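Local coordinates for glucosamine-6-phosphate deaminase (Bacillus subtilis, PDB 2BKX), which is a bacterial enzyme with a Rossmann-like alpha/beta fold that holds fructose-6-phosphate in its pocket in this structure, at residues A[64-69]-A[129-134]; A[140-145]-A[151-156]; A[38-43]-A[81-86]; A[87-92]-A[99-104]. All blocks are in the same frame, centred on the assembly; numbering follows the deposited sequence. Where two conformers were deposited one is given.

Contact 1: residues A[64-69]-A[129-134]; sequences VNLDEY and QLLGIG. With F6R (fructose -6-phosphate), chain C.
L66 reaches across to Q129 and L131 with its two methyl branches. CD2 lies 3.6 Å from Q129 NE2, and CD1 packs at 3.7 Å on L131 CD2, the two leucines crossing at about a right angle. CD1 is also 3.6 Å from F6R O2, so this branch borders both the apolar core and the ligand. On the other segment, G132 has no side chain, and its CA comes to 3.2 Å from F6R O4. D67, deposited in two conformers, accepts from F6R O1 through OD2 in one of them, a bond that is doubtful to that extent. The layout is that of a Rossmann-like parallel sheet: strands 62-69 and 128-131 both pair with strand 31-34, and the ligand sits beyond their C-terminal ends. The amide that touches L66 is itself held. The Q129 chain bends at chi2 (66°), folding the amide back so that NE2 donates to L130 O at 2.9 Å; the N-H...O angle is 172° and the acceptor lies in the amide plane. Farther out, the backbone of L66 bonds to L34 and M182, while I193 and L195 of strand 193-197 pack against L131.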
# COMPACT_ATOMS: atom_id res chain seq x y z
N VAL A 64 3.74 -4.60 -8.01
CA VAL A 64 3.77 -3.15 -8.26
C VAL A 64 3.50 -2.48 -6.91
O VAL A 64 2.59 -2.87 -6.16
CB VAL A 64 2.76 -2.68 -9.32
CG1 VAL A 64 3.17 -3.23 -10.67
CG2 VAL A 64 1.36 -3.11 -9.03
N ASN A 65 4.32 -1.48 -6.58
CA ASN A 65 4.14 -0.75 -5.35
C ASN A 65 3.33 0.53 -5.57
O ASN A 65 3.36 1.13 -6.64
CB ASN A 65 5.48 -0.42 -4.69
CG ASN A 65 5.83 -1.38 -3.59
OD1 ASN A 65 5.73 -1.03 -2.37
ND2 ASN A 65 6.15 -2.58 -3.95
N LEU A 66 2.65 0.96 -4.51
CA LEU A 66 1.84 2.16 -4.55
C LEU A 66 2.61 3.42 -4.84
O LEU A 66 2.14 4.30 -5.55
CB LEU A 66 1.11 2.35 -3.22
CG LEU A 66 -0.05 1.42 -2.92
CD1 LEU A 66 -0.46 1.49 -1.45
CD2 LEU A 66 -1.25 1.76 -3.78
N ASP A 67 3.78 3.55 -4.21
CA ASP A 67 4.38 4.87 -4.12
C ASP A 67 5.86 4.87 -3.87
O ASP A 67 6.46 3.84 -3.52
CB ASP A 67 3.62 5.74 -3.08
CG ASP A 67 3.25 5.06 -1.84
OD1 ASP A 67 2.14 5.46 -1.39
OD2 ASP A 67 3.98 4.20 -1.28
N GLU A 68 6.47 6.03 -4.07
CA GLU A 68 7.89 6.26 -3.77
C GLU A 68 8.07 7.74 -3.53
O GLU A 68 7.35 8.57 -4.11
CB GLU A 68 8.79 5.80 -4.90
CG GLU A 68 10.29 6.04 -4.73
CD GLU A 68 10.90 5.36 -3.52
OE1 GLU A 68 10.59 5.74 -2.36
OE2 GLU A 68 11.68 4.38 -3.73
N TYR A 69 8.98 8.09 -2.64
CA TYR A 69 9.25 9.49 -2.37
C TYR A 69 10.02 10.11 -3.56
O TYR A 69 10.90 9.49 -4.15
CB TYR A 69 10.09 9.66 -1.13
CG TYR A 69 9.40 9.43 0.19
CD1 TYR A 69 9.76 8.37 1.01
CD2 TYR A 69 8.41 10.29 0.65
CE1 TYR A 69 9.15 8.17 2.24
CE2 TYR A 69 7.79 10.11 1.87
CZ TYR A 69 8.18 9.07 2.68
OH TYR A 69 7.57 8.95 3.89
N GLN A 129 -4.56 -5.74 -4.27
CA GLN A 129 -3.84 -4.51 -3.93
C GLN A 129 -3.93 -4.35 -2.42
O GLN A 129 -5.02 -4.15 -1.87
CB GLN A 129 -4.45 -3.30 -4.63
CG GLN A 129 -3.80 -1.98 -4.24
CD GLN A 129 -2.37 -1.87 -4.69
OE1 GLN A 129 -2.12 -1.79 -5.89
NE2 GLN A 129 -1.42 -1.80 -3.75
N LEU A 130 -2.77 -4.45 -1.75
CA LEU A 130 -2.64 -4.12 -0.35
C LEU A 130 -2.59 -2.59 -0.16
O LEU A 130 -1.93 -1.88 -0.92
CB LEU A 130 -1.38 -4.75 0.24
CG LEU A 130 -1.09 -6.24 0.31
CD1 LEU A 130 0.19 -6.53 1.14
CD2 LEU A 130 -2.24 -6.93 0.86
N LEU A 131 -3.30 -2.10 0.84
CA LEU A 131 -3.33 -0.69 1.17
C LEU A 131 -3.18 -0.52 2.66
O LEU A 131 -3.56 -1.38 3.45
CB LEU A 131 -4.69 -0.06 0.82
CG LEU A 131 -5.11 -0.04 -0.60
CD1 LEU A 131 -6.52 0.55 -0.74
CD2 LEU A 131 -4.12 0.74 -1.47
N GLY A 132 -2.63 0.62 3.03
CA GLY A 132 -2.85 1.17 4.38
C GLY A 132 -3.72 2.41 4.28
O GLY A 132 -4.24 2.72 3.19
N ILE A 133 -3.90 3.12 5.38
CA ILE A 133 -4.71 4.33 5.40
C ILE A 133 -3.97 5.40 6.17
O ILE A 133 -3.41 5.14 7.23
CB ILE A 133 -6.12 4.09 6.00
CG1 ILE A 133 -7.07 5.22 5.67
CG2 ILE A 133 -6.09 3.80 7.49
CD1 ILE A 133 -8.55 4.91 5.93
N GLY A 134 -3.97 6.60 5.63
CA GLY A 134 -3.40 7.71 6.36
C GLY A 134 -4.29 8.12 7.50
O GLY A 134 -5.50 7.83 7.52
C1 F6R C . 1.85 2.77 1.70
C2 F6R C . 1.05 4.04 1.45
C3 F6R C . 0.47 4.96 2.54
C4 F6R C . 0.42 4.31 3.93
C5 F6R C . -0.19 5.21 5.00
C6 F6R C . -0.16 4.55 6.37
O1 F6R C . 2.58 2.36 0.54
O2 F6R C . 0.82 4.31 0.29
O3 F6R C . -0.87 5.26 2.20
O4 F6R C . -0.35 3.11 3.84
O5 F6R C . 0.46 6.48 5.05
O6 F6R C . 1.20 4.40 6.78
P F6R C . 1.53 3.52 8.07
O1P F6R C . 1.23 2.09 7.70
O2P F6R C . 0.61 4.00 9.15
O3P F6R C . 2.98 3.72 8.37

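Contact 2: residues A[140-145]-A[151-156]. With F6R (fructose -6-phosphate), chain C.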
# COMPACT_ATOMS: atom_id res chain seq x y z
N GLY A 140 -2.59 5.16 -0.88
CA GLY A 140 -1.33 5.57 -1.49
C GLY A 140 -0.92 6.92 -0.89
O GLY A 140 -1.08 7.13 0.30
N PHE A 141 -0.46 7.84 -1.73
CA PHE A 141 -0.32 9.24 -1.30
C PHE A 141 -1.32 10.15 -1.99
O PHE A 141 -1.06 11.35 -2.26
CB PHE A 141 1.11 9.75 -1.45
CG PHE A 141 2.09 9.21 -0.42
CD1 PHE A 141 3.36 8.91 -0.84
CD2 PHE A 141 1.77 9.08 0.94
CE1 PHE A 141 4.34 8.50 0.08
CE2 PHE A 141 2.75 8.63 1.85
CZ PHE A 141 4.02 8.36 1.42
N ASN A 142 -2.50 9.59 -2.24
CA ASN A 142 -3.65 10.37 -2.71
C ASN A 142 -4.29 11.08 -1.54
O ASN A 142 -5.00 10.44 -0.77
CB ASN A 142 -4.66 9.47 -3.43
CG ASN A 142 -4.06 8.80 -4.62
OD1 ASN A 142 -3.90 9.43 -5.68
ND2 ASN A 142 -3.77 7.52 -4.50
N GLU A 143 -3.93 12.36 -1.38
CA GLU A 143 -4.37 13.14 -0.23
C GLU A 143 -5.79 13.65 -0.44
O GLU A 143 -6.31 13.66 -1.56
CB GLU A 143 -3.43 14.30 0.02
CG GLU A 143 -1.97 13.91 0.29
CD GLU A 143 -1.64 13.42 1.68
OE1 GLU A 143 -2.52 12.87 2.37
OE2 GLU A 143 -0.48 13.60 2.14
N PRO A 144 -6.43 14.13 0.64
CA PRO A 144 -7.75 14.72 0.48
C PRO A 144 -7.83 15.74 -0.63
O PRO A 144 -6.93 16.55 -0.82
CB PRO A 144 -7.99 15.34 1.86
CG PRO A 144 -7.25 14.45 2.79
CD PRO A 144 -6.01 14.08 2.05
N GLY A 145 -8.91 15.61 -1.40
CA GLY A 145 -9.12 16.43 -2.56
C GLY A 145 -8.74 15.80 -3.88
O GLY A 145 -8.95 16.41 -4.93
N ARG A 151 -4.86 9.01 -11.80
CA ARG A 151 -3.92 7.98 -12.23
C ARG A 151 -2.57 8.24 -11.55
O ARG A 151 -2.48 9.14 -10.71
CB ARG A 151 -3.84 7.98 -13.75
CG ARG A 151 -5.14 7.56 -14.41
CD ARG A 151 -5.33 6.07 -14.39
NE ARG A 151 -6.56 5.68 -15.08
CZ ARG A 151 -6.90 4.44 -15.30
NH1 ARG A 151 -8.06 4.17 -15.91
NH2 ARG A 151 -6.12 3.47 -14.87
N THR A 152 -1.54 7.46 -11.88
CA THR A 152 -0.27 7.63 -11.19
C THR A 152 0.20 9.07 -11.42
O THR A 152 0.15 9.58 -12.56
CB THR A 152 0.76 6.60 -11.69
OG1 THR A 152 0.28 5.25 -11.48
CG2 THR A 152 2.06 6.75 -10.99
N HIS A 153 0.65 9.75 -10.36
CA HIS A 153 0.97 11.16 -10.45
C HIS A 153 1.90 11.61 -9.34
O HIS A 153 2.05 10.91 -8.34
CB HIS A 153 -0.30 12.02 -10.49
CG HIS A 153 -1.13 12.02 -9.24
ND1 HIS A 153 -1.83 10.92 -8.81
CD2 HIS A 153 -1.43 13.01 -8.38
CE1 HIS A 153 -2.48 11.22 -7.69
NE2 HIS A 153 -2.24 12.49 -7.40
N VAL A 154 2.50 12.78 -9.57
CA VAL A 154 3.32 13.49 -8.61
C VAL A 154 2.44 14.29 -7.68
O VAL A 154 1.55 15.00 -8.12
CB VAL A 154 4.32 14.43 -9.30
CG1 VAL A 154 5.23 15.13 -8.29
CG2 VAL A 154 5.17 13.63 -10.26
N VAL A 155 2.66 14.14 -6.38
CA VAL A 155 1.90 14.80 -5.33
C VAL A 155 2.77 15.54 -4.35
O VAL A 155 3.92 15.15 -4.10
CB VAL A 155 1.03 13.79 -4.55
CG1 VAL A 155 0.06 13.14 -5.53
CG2 VAL A 155 1.89 12.72 -3.83
N THR A 156 2.21 16.61 -3.80
CA THR A 156 2.83 17.31 -2.69
C THR A 156 2.19 16.75 -1.43
O THR A 156 0.99 16.83 -1.26
CB THR A 156 2.61 18.84 -2.82
OG1 THR A 156 3.21 19.28 -4.03
CG2 THR A 156 3.19 19.62 -1.65
C1 F6R C . 1.85 2.77 1.70
C2 F6R C . 1.05 4.04 1.45
C3 F6R C . 0.47 4.96 2.54
C4 F6R C . 0.42 4.31 3.93
C5 F6R C . -0.19 5.21 5.00
C6 F6R C . -0.16 4.55 6.37
O1 F6R C . 2.58 2.36 0.54
O2 F6R C . 0.82 4.31 0.29
O3 F6R C . -0.87 5.26 2.20
O4 F6R C . -0.35 3.11 3.84
O5 F6R C . 0.46 6.48 5.05
O6 F6R C . 1.20 4.40 6.78
P F6R C . 1.53 3.52 8.07
O1P F6R C . 1.23 2.09 7.70
O2P F6R C . 0.61 4.00 9.15
O3P F6R C . 2.98 3.72 8.37
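F141 and V155 mark the closest backbone approach, their CA atoms 7.2 Å apart, where the irregular segment 140-145 passes strand 153-156. That strand extends the mixed sheet antiparallel to strand 178-181, bonding through H153 to T181 and through V155 to A179, so the loop is laid against an antiparallel outer part of this Rossmann-like fold. G140 turns with positive phi (51°), and its carbonyl O accepts from F6R O3 at 2.7 Å, putting the start of the loop in the ligand pocket. V155 contributes CG2, which lies 3.6 Å from F141 O and 3.9 Å from F141 CB; the phenyl ring itself leads away from the strand. E143 passes the strand more loosely with its CG, while its carboxylate is gripped beyond the segments, OE1 by H138 and N136 and OE2 by T161 and N158. N142 ND2 is bonded to I139 O and M182 O, which holds the amide and leaves OD1, buried with no polar partner in the model, facing H153. The imidazole is steadied by ND1 donating to R151 O at 2.7 Å, and its plane is turned 34° from the amide, with N142 OD1 meeting the ring edge 3.0 Å from H153 CE1.

Contact 3: residues A[38-43]-A[81-86]. With F6R (fructose -6-phosphate), chain C.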
# COMPACT_ATOMS: atom_id res chain seq x y z
N GLY A 38 4.40 1.28 8.35
CA GLY A 38 4.41 0.40 9.51
C GLY A 38 3.36 -0.68 9.43
O GLY A 38 3.57 -1.80 9.90
N THR A 39 2.20 -0.39 8.84
CA THR A 39 1.11 -1.33 8.96
C THR A 39 1.39 -2.73 8.38
O THR A 39 1.06 -3.70 9.03
CB THR A 39 -0.19 -0.74 8.36
OG1 THR A 39 -0.47 0.56 8.88
CG2 THR A 39 -1.36 -1.62 8.75
N PRO A 40 1.95 -2.83 7.16
CA PRO A 40 2.16 -4.16 6.58
C PRO A 40 3.42 -4.90 7.03
O PRO A 40 3.71 -5.98 6.53
CB PRO A 40 2.19 -3.90 5.08
CG PRO A 40 2.83 -2.56 4.99
CD PRO A 40 2.29 -1.77 6.18
N GLU A 41 4.18 -4.33 7.98
CA GLU A 41 5.42 -4.98 8.39
C GLU A 41 5.20 -6.41 8.84
O GLU A 41 5.93 -7.32 8.43
CB GLU A 41 6.08 -4.18 9.50
CG GLU A 41 6.70 -2.93 8.88
CD GLU A 41 7.56 -2.12 9.80
OE1 GLU A 41 7.78 -2.53 10.95
OE2 GLU A 41 8.01 -1.03 9.36
N GLY A 42 4.20 -6.64 9.68
CA GLY A 42 3.91 -8.01 10.15
C GLY A 42 3.48 -8.93 9.05
O GLY A 42 3.77 -10.12 9.08
N THR A 43 2.74 -8.40 8.06
CA THR A 43 2.31 -9.20 6.90
C THR A 43 3.49 -9.71 6.13
O THR A 43 3.55 -10.87 5.76
CB THR A 43 1.35 -8.35 6.01
OG1 THR A 43 0.17 -8.03 6.77
CG2 THR A 43 0.89 -9.11 4.79
N HIS A 81 11.87 1.68 -2.34
CA HIS A 81 12.69 0.64 -2.94
C HIS A 81 13.46 -0.10 -1.85
O HIS A 81 13.45 -1.31 -1.78
CB HIS A 81 13.72 1.17 -3.96
CG HIS A 81 13.20 1.45 -5.32
ND1 HIS A 81 12.38 2.53 -5.62
CD2 HIS A 81 13.39 0.79 -6.49
CE1 HIS A 81 12.12 2.52 -6.92
NE2 HIS A 81 12.70 1.48 -7.47
N PHE A 82 14.16 0.64 -1.01
CA PHE A 82 14.94 0.00 0.06
C PHE A 82 14.06 -0.76 1.00
O PHE A 82 14.37 -1.89 1.36
CB PHE A 82 15.72 1.11 0.79
CG PHE A 82 16.61 0.62 1.89
CD1 PHE A 82 17.98 0.49 1.69
CD2 PHE A 82 16.08 0.28 3.11
CE1 PHE A 82 18.82 0.05 2.74
CE2 PHE A 82 16.93 -0.17 4.16
CZ PHE A 82 18.27 -0.30 3.94
N TYR A 83 12.95 -0.15 1.41
CA TYR A 83 12.03 -0.86 2.30
C TYR A 83 11.62 -2.21 1.69
O TYR A 83 11.65 -3.24 2.36
CB TYR A 83 10.79 -0.01 2.52
CG TYR A 83 9.66 -0.62 3.34
CD1 TYR A 83 9.31 -0.13 4.60
CD2 TYR A 83 8.88 -1.63 2.80
CE1 TYR A 83 8.21 -0.64 5.27
CE2 TYR A 83 7.80 -2.14 3.46
CZ TYR A 83 7.45 -1.64 4.70
OH TYR A 83 6.33 -2.13 5.35
N MET A 84 11.17 -2.22 0.44
CA MET A 84 10.63 -3.46 -0.12
C MET A 84 11.71 -4.53 -0.24
O MET A 84 11.43 -5.72 -0.04
CB MET A 84 9.98 -3.17 -1.46
CG MET A 84 8.68 -2.41 -1.39
SD MET A 84 7.43 -3.12 -0.27
CE MET A 84 7.17 -4.69 -1.07
N ASN A 85 12.91 -4.12 -0.61
CA ASN A 85 14.01 -5.07 -0.70
C ASN A 85 14.34 -5.64 0.65
O ASN A 85 14.51 -6.85 0.83
CB ASN A 85 15.22 -4.44 -1.36
CG ASN A 85 15.09 -4.48 -2.87
OD1 ASN A 85 15.37 -5.52 -3.49
ND2 ASN A 85 14.56 -3.39 -3.48
N ASP A 86 14.43 -4.76 1.63
CA ASP A 86 14.83 -5.18 3.00
C ASP A 86 13.75 -6.05 3.67
O ASP A 86 14.07 -7.09 4.27
CB ASP A 86 15.08 -3.94 3.87
CG ASP A 86 15.46 -4.27 5.30
OD1 ASP A 86 16.53 -4.83 5.47
OD2 ASP A 86 14.67 -3.96 6.23
C1 F6R C . 1.85 2.77 1.70
C2 F6R C . 1.05 4.04 1.45
C3 F6R C . 0.47 4.96 2.54
C4 F6R C . 0.42 4.31 3.93
C5 F6R C . -0.19 5.21 5.00
C6 F6R C . -0.16 4.55 6.37
O1 F6R C . 2.58 2.36 0.54
O2 F6R C . 0.82 4.31 0.29
O3 F6R C . -0.87 5.26 2.20
O4 F6R C . -0.35 3.11 3.84
O5 F6R C . 0.46 6.48 5.05
O6 F6R C . 1.20 4.40 6.78
P F6R C . 1.53 3.52 8.07
O1P F6R C . 1.23 2.09 7.70
O2P F6R C . 0.61 4.00 9.15
O3P F6R C . 2.98 3.72 8.37
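Y83 lays the hydroxyl end of its side chain over P40 and the first part of E41. Its OH is 3.5 Å from P40 CG and 3.6 Å from E41 CG, the latter belonging to a residue deposited in two conformers. The tyrosine extends this far because CG stands anti to the backbone N (chi1 176°), which carries the ring away from helix 80-89 toward the other segment. The hydroxyl is not left to these carbons alone: it is hydrogen-bonded to G37 O, one residue before the segment, so Y83 combines an apolar overlap with a polar tie to the same loop. G38 to E41 form a type I beta turn, closed by E41 N donating to G38 O at 3.2 Å, and helix 41-53 continues from it. This is the phosphate-binding element that follows strand 31-34 in the Rossmann-like fold. G38 N donates to F6R O3P at 2.8 Å with an N-H...O angle of 163°. T39 grips a second oxygen twice, N reaching F6R O1P at 2.9 Å and OG1 reaching the same atom at 2.6 Å. The helix start probably adds favourable electrostatics to the phosphate. Y9 OH, from helix 9-26, bonds both T39 O and G42 N. On the other segment, H81 O accepts from N85 N and from N85 ND2 (2.9 Å), which approach from opposite faces of the carbonyl plane.

Contact 4: residues A[87-92]-A[99-104]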
# COMPACT_ATOMS: atom_id res chain seq x y z
N ARG A 87 12.49 -5.66 3.56
CA ARG A 87 11.44 -6.35 4.30
C ARG A 87 10.94 -7.61 3.56
O ARG A 87 10.30 -8.46 4.15
CB ARG A 87 10.21 -5.47 4.46
CG ARG A 87 10.17 -4.52 5.65
CD ARG A 87 11.22 -3.49 5.67
NE ARG A 87 10.90 -2.45 6.65
CZ ARG A 87 11.57 -1.30 6.78
NH1 ARG A 87 11.18 -0.41 7.69
NH2 ARG A 87 12.61 -1.01 6.00
N PHE A 88 11.14 -7.67 2.25
CA PHE A 88 10.44 -8.66 1.44
C PHE A 88 11.28 -9.31 0.36
O PHE A 88 11.54 -10.52 0.44
CB PHE A 88 9.16 -8.07 0.88
CG PHE A 88 8.18 -9.08 0.33
CD1 PHE A 88 7.90 -10.27 0.98
CD2 PHE A 88 7.53 -8.81 -0.84
CE1 PHE A 88 6.95 -11.15 0.47
CE2 PHE A 88 6.57 -9.68 -1.37
CZ PHE A 88 6.29 -10.86 -0.69
N PHE A 89 11.74 -8.53 -0.62
CA PHE A 89 12.31 -9.16 -1.80
C PHE A 89 13.55 -9.96 -1.47
O PHE A 89 13.75 -11.03 -2.07
CB PHE A 89 12.67 -8.14 -2.87
CG PHE A 89 11.54 -7.23 -3.30
CD1 PHE A 89 10.19 -7.58 -3.18
CD2 PHE A 89 11.84 -6.00 -3.89
CE1 PHE A 89 9.18 -6.71 -3.62
CE2 PHE A 89 10.83 -5.13 -4.32
CZ PHE A 89 9.52 -5.50 -4.17
N GLN A 90 14.36 -9.50 -0.53
CA GLN A 90 15.62 -10.24 -0.25
C GLN A 90 15.41 -11.63 0.36
O GLN A 90 16.34 -12.42 0.43
CB GLN A 90 16.55 -9.43 0.66
CG GLN A 90 16.14 -9.35 2.14
CD GLN A 90 17.20 -8.75 3.06
OE1 GLN A 90 16.90 -7.94 3.99
NE2 GLN A 90 18.45 -9.14 2.83
N HIS A 91 14.19 -11.90 0.82
CA HIS A 91 13.87 -13.06 1.61
C HIS A 91 13.04 -14.09 0.85
O HIS A 91 12.72 -15.13 1.42
CB HIS A 91 13.09 -12.62 2.87
CG HIS A 91 13.86 -11.75 3.79
ND1 HIS A 91 15.04 -12.15 4.38
CD2 HIS A 91 13.62 -10.49 4.24
CE1 HIS A 91 15.50 -11.17 5.14
NE2 HIS A 91 14.66 -10.15 5.07
N ILE A 92 12.71 -13.83 -0.41
CA ILE A 92 11.83 -14.70 -1.18
C ILE A 92 12.48 -15.13 -2.50
O ILE A 92 13.50 -14.58 -2.91
CB ILE A 92 10.45 -14.01 -1.47
CG1 ILE A 92 10.62 -12.74 -2.30
CG2 ILE A 92 9.75 -13.69 -0.15
CD1 ILE A 92 9.30 -12.10 -2.70
N HIS A 99 9.70 -6.95 -9.92
CA HIS A 99 9.24 -6.09 -8.83
C HIS A 99 9.37 -4.66 -9.35
O HIS A 99 10.48 -4.23 -9.67
CB HIS A 99 10.11 -6.25 -7.58
CG HIS A 99 10.02 -7.60 -6.94
ND1 HIS A 99 8.81 -8.15 -6.56
CD2 HIS A 99 10.98 -8.51 -6.59
CE1 HIS A 99 9.02 -9.35 -6.03
NE2 HIS A 99 10.33 -9.61 -6.07
N PHE A 100 8.26 -3.94 -9.40
CA PHE A 100 8.20 -2.61 -9.94
C PHE A 100 7.78 -1.61 -8.86
O PHE A 100 6.86 -1.85 -8.06
CB PHE A 100 7.21 -2.58 -11.10
CG PHE A 100 7.57 -3.54 -12.21
CD1 PHE A 100 6.83 -4.68 -12.44
CD2 PHE A 100 8.70 -3.33 -12.97
CE1 PHE A 100 7.18 -5.55 -13.45
CE2 PHE A 100 9.03 -4.19 -13.98
CZ PHE A 100 8.29 -5.29 -14.23
N ILE A 101 8.48 -0.48 -8.85
CA ILE A 101 8.25 0.60 -7.91
C ILE A 101 8.55 1.90 -8.67
O ILE A 101 9.50 1.93 -9.45
CB ILE A 101 9.18 0.45 -6.69
CG1 ILE A 101 9.07 -0.95 -6.02
CG2 ILE A 101 8.95 1.56 -5.70
CD1 ILE A 101 10.06 -1.20 -4.91
N PRO A 102 7.77 2.97 -8.46
CA PRO A 102 8.09 4.20 -9.22
C PRO A 102 9.47 4.72 -8.90
O PRO A 102 9.91 4.61 -7.76
CB PRO A 102 7.01 5.18 -8.74
CG PRO A 102 5.94 4.31 -8.25
CD PRO A 102 6.57 3.13 -7.63
N ASN A 103 10.18 5.24 -9.90
CA ASN A 103 11.51 5.76 -9.71
C ASN A 103 11.44 7.23 -9.29
O ASN A 103 11.28 8.11 -10.14
CB ASN A 103 12.34 5.60 -11.00
CG ASN A 103 13.73 6.18 -10.88
OD1 ASN A 103 14.18 6.56 -9.78
ND2 ASN A 103 14.44 6.25 -12.01
N GLY A 104 11.55 7.47 -7.98
CA GLY A 104 11.49 8.82 -7.44
C GLY A 104 12.69 9.68 -7.80
O GLY A 104 12.67 10.88 -7.58
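H99 opens the second segment with its imidazole lying flat on the phenyl ring of F89. The evidence for a face-to-face stack is direct: the ring centroids are 3.6 Å apart and the planes differ by only 7°. The two side chains run past each other in opposite directions, so H99 ND1 comes to 3.3 Å from F89 CE1, near the far end of the phenyl ring, and H99 CD2 lies 3.6 Å from F89 CG, near its root. H99 CB then covers the same ring as a CH-pi contact, 3.9 Å from the centroid and 28° off the normal. Two outside hydrogen bonds fix the rotation of the imidazole, ND1 with T63 OG1 and NE2 with S94 OG, which should limit its freedom to slide on the phenyl. I92 CD1 approaches H99 NE2 more distantly, at 4.3 Å. F100 points away from F89, its side chain packing on L119 of helix 109-122. I101 returns to the contact, and its CD1 meets F89 CE2 at 4.0 Å, near the ring plane, so the phenyl is met on one face and at one point of its edge. Beyond it, N103 N bonds E112 OE2 and the chain leaves the contact. The two segments close a beta-alpha-beta unit: strand 62-69 leads to helix 80-89, which includes a wider pi-type turn at 87-89 and presents F89 to strand 99-100. That strand bonds parallel to strand 62-69 through F100 with T63 and N65, while helix 41-53 receives F88 through L47.

Contact 1 lies at the heart of the chain, contacts 2 and 3 are buried farther out, and contact 4 is at the surface. Contacts 1, 2 and 3 all touch fructose-6-phosphate, but contacts 2 and 3 stand about 20 Å apart between centres, one meeting a sugar hydroxyl through a loop carbonyl and the other the phosphate through backbone N-H groups and a threonine hydroxyl of the turn leading into helix 41-53. Contacts 3 and 4 share helix 80-89, and contact 4 is nested within the chain loop closed by contact 1, its strand pairing with strand 62-69. The chemistry shifts accordingly: leucines beside a glutamine amide in contact 1, mixed polar and apolar fits in 2 and 3, an aromatic stack in 4.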